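Local coordinates for protein 5'-Methylthioadenosine Nucleosidase (Arabidopsis thaliana, PDB 3LGS) that belongs to the phosphorylase superfamily and binds S-adenosyl-L-homocysteine or adenine in a pocket at its central sheet, at residues Ile111-Thr116 and Phe219-Thr224. Sequence-based numbering, arbitrary orientation.
With SAH (S-adenosyl-L-homocysteine), chain E; ADE (adenine), chain F.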
loop_
_atom_site.group_PDB
_atom_site.type_symbol
_atom_site.label_atom_id
_atom_site.label_comp_id
_atom_site.label_asym_id
_atom_site.label_seq_id
_atom_site.Cartn_x
_atom_site.Cartn_y
_atom_site.Cartn_z
ATOM N N ILE A 111 -16.616 1.229 7.990
ATOM C CA ILE A 111 -15.257 1.504 8.454
ATOM C C ILE A 111 -15.126 2.988 8.746
ATOM O O ILE A 111 -15.617 3.812 7.999
ATOM C CB ILE A 111 -14.183 1.042 7.425
ATOM C CG1 ILE A 111 -14.192 -0.477 7.296
ATOM C CG2 ILE A 111 -12.769 1.481 7.835
ATOM C CD1 ILE A 111 -13.442 -0.967 6.094
ATOM N N ILE A 112 -14.483 3.331 9.845
ATOM C CA ILE A 112 -14.110 4.715 10.058
ATOM C C ILE A 112 -12.599 4.816 10.115
ATOM O O ILE A 112 -11.953 4.151 10.926
ATOM C CB ILE A 112 -14.725 5.327 11.319
ATOM C CG1 ILE A 112 -16.252 5.210 11.272
ATOM C CG2 ILE A 112 -14.271 6.791 11.454
ATOM C CD1 ILE A 112 -16.921 5.306 12.649
ATOM N N ASN A 113 -12.054 5.643 9.222
ATOM C CA ASN A 113 -10.638 5.957 9.224
ATOM C C ASN A 113 -10.462 7.280 9.962
ATOM O O ASN A 113 -10.780 8.358 9.428
ATOM C CB ASN A 113 -10.085 6.007 7.793
ATOM C CG ASN A 113 -8.643 6.421 7.736
ATOM O OD1 ASN A 113 -8.241 7.179 6.852
ATOM N ND2 ASN A 113 -7.845 5.942 8.697
ATOM N N ALA A 114 -9.991 7.165 11.203
ATOM C CA ALA A 114 -9.753 8.293 12.099
ATOM C C ALA A 114 -8.260 8.531 12.260
ATOM O O ALA A 114 -7.489 7.599 12.494
ATOM C CB ALA A 114 -10.402 8.062 13.452
ATOM N N GLY A 115 -7.852 9.789 12.124
ATOM C CA GLY A 115 -6.440 10.118 12.190
ATOM C C GLY A 115 -6.212 11.602 12.186
ATOM O O GLY A 115 -7.154 12.403 12.259
ATOM N N THR A 116 -4.939 11.963 12.120
ATOM C CA THR A 116 -4.527 13.347 12.072
ATOM C C THR A 116 -4.168 13.672 10.638
ATOM O O THR A 116 -3.986 12.770 9.816
ATOM C CB THR A 116 -3.317 13.608 12.992
ATOM O OG1 THR A 116 -2.362 12.544 12.850
ATOM C CG2 THR A 116 -3.769 13.713 14.449
ATOM N N PHE A 219 -14.459 9.170 7.014
ATOM C CA PHE A 219 -13.158 9.609 7.478
ATOM C C PHE A 219 -13.275 10.738 8.503
ATOM O O PHE A 219 -13.990 11.720 8.281
ATOM C CB PHE A 219 -12.316 10.109 6.305
ATOM C CG PHE A 219 -12.107 9.109 5.221
ATOM C CD1 PHE A 219 -13.075 8.896 4.257
ATOM C CD2 PHE A 219 -10.911 8.404 5.140
ATOM C CE1 PHE A 219 -12.870 7.977 3.238
ATOM C CE2 PHE A 219 -10.690 7.489 4.123
ATOM C CZ PHE A 219 -11.672 7.273 3.169
ATOM N N LEU A 220 -12.564 10.594 9.617
ATOM C CA LEU A 220 -12.450 11.674 10.594
ATOM C C LEU A 220 -10.992 12.042 10.634
ATOM O O LEU A 220 -10.156 11.222 11.052
ATOM C CB LEU A 220 -12.913 11.220 11.983
ATOM C CG LEU A 220 -14.344 10.687 12.076
ATOM C CD1 LEU A 220 -14.602 10.184 13.486
ATOM C CD2 LEU A 220 -15.349 11.745 11.704
ATOM N N LYS A 221 -10.709 13.264 10.192
ATOM C CA LYS A 221 -9.365 13.791 10.040
ATOM C C LYS A 221 -9.211 15.082 10.867
ATOM O O LYS A 221 -9.886 16.088 10.635
ATOM C CB LYS A 221 -9.078 14.062 8.544
ATOM C CG LYS A 221 -9.196 12.811 7.637
ATOM C CD LYS A 221 -8.049 11.838 7.935
ATOM C CE LYS A 221 -8.167 10.522 7.223
ATOM N NZ LYS A 221 -6.964 9.677 7.511
ATOM N N ALA A 222 -8.318 15.032 11.841
ATOM C CA ALA A 222 -8.130 16.107 12.799
ATOM C C ALA A 222 -6.838 16.842 12.455
ATOM O O ALA A 222 -5.770 16.227 12.368
ATOM C CB ALA A 222 -8.063 15.521 14.197
ATOM N N VAL A 223 -6.946 18.148 12.243
ATOM C CA VAL A 223 -5.846 18.998 11.768
ATOM C C VAL A 223 -4.795 19.281 12.848
ATOM O O VAL A 223 -5.097 19.943 13.854
ATOM C CB VAL A 223 -6.394 20.358 11.233
ATOM C CG1 VAL A 223 -5.281 21.209 10.646
ATOM C CG2 VAL A 223 -7.471 20.141 10.214
ATOM N N THR A 224 -3.564 18.806 12.628
ATOM C CA THR A 224 -2.468 19.046 13.584
ATOM C C THR A 224 -1.547 20.191 13.184
ATOM O O THR A 224 -0.807 20.724 14.024
ATOM C CB THR A 224 -1.602 17.771 13.855
ATOM O OG1 THR A 224 -1.156 17.198 12.627
ATOM C CG2 THR A 224 -2.365 16.728 14.648
HETATM C "C4'" SAH E . 0.248 11.003 10.891
HETATM O "O4'" SAH E . -0.721 12.056 10.833
HETATM C "C3'" SAH E . 0.463 10.523 9.465
HETATM O "O3'" SAH E . 0.189 9.116 9.372
HETATM C "C2'" SAH E . -0.514 11.310 8.603
HETATM O "O2'" SAH E . -1.581 10.453 8.157
HETATM C "C1'" SAH E . -1.090 12.394 9.490
HETATM N N9 SAH E . -0.645 13.774 9.107
HETATM C C8 SAH E . -0.631 14.842 9.936
HETATM N N7 SAH E . -0.193 15.957 9.299
HETATM C C5 SAH E . 0.087 15.621 8.031
HETATM C C6 SAH E . 0.597 16.327 6.826
HETATM N N6 SAH E . 0.918 17.650 6.839
HETATM N N1 SAH E . 0.752 15.600 5.700
HETATM C C2 SAH E . 0.457 14.294 5.669
HETATM N N3 SAH E . -0.012 13.599 6.719
HETATM C C4 SAH E . -0.216 14.187 7.914
HETATM N N9 ADE F . -0.536 14.082 9.014
HETATM C C8 ADE F . -0.549 15.211 9.789
HETATM N N7 ADE F . -0.146 16.282 9.151
HETATM C C5 ADE F . 0.158 15.829 7.883
HETATM C C6 ADE F . 0.645 16.479 6.729
HETATM N N6 ADE F . 0.930 17.787 6.676
HETATM N N1 ADE F . 0.844 15.723 5.632
HETATM C C2 ADE F . 0.573 14.420 5.694
HETATM N N3 ADE F . 0.109 13.705 6.714
HETATM C C4 ADE F . -0.079 14.476 7.788
HETATM O O HOH W 1 -4.803 10.329 9.341
#
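K221 reaches across from strand 219-224 to N113 on strand 111-116, and the diagonal pair illustrates how a parallel sheet can carry a buried charge. CB and CG of the lysine rise from the face that also bears N113 and F219, where the side chain touches V133; a bend about the CB-CG bond (chi2 -69°) then turns CD toward the other strand. Beyond it the chain is extended, CE passing 3.4 Å from N113 OD1, and NZ donates a hydrogen bond to OD1 (2.9 Å), coming from above the carbonyl plane rather than along a lone pair. At G115 no side chain competes for the room taken by the ammonium group. NZ also donates to a water that lies 2.6 Å from T116 O and can donate to it, while salt bridges to D200 and E202 probably balance the buried charge. The N113 amide is held from its other end too, ND2 bonding to V32 O and E202, and OD1 lies at the edge of the F219 ring, near its plane, 3.4 Å from CD2.

Beneath these groups the strands run parallel at an angle of 5°, joined by L220 N to N113 O, G115 N to L220 O and A222 N to G115 O. On the opposite face I112 CG2 packs on L220 CG at 3.9 Å, with helix 233-259 covering I112 and A222. The T116 and T224 methyls press together, CG2 to CG2 at 3.3 Å. T116 OG1 hydrogen-bonds E38 and comes within 2.6 Å of O4' of S-adenosyl-L-homocysteine, whose purine occupies the same place as adenine. Ligand contacts toward the C-terminal ends of adjacent parallel strands are characteristic of the central-sheet alpha/beta fold of nucleoside phosphorylases and their relatives.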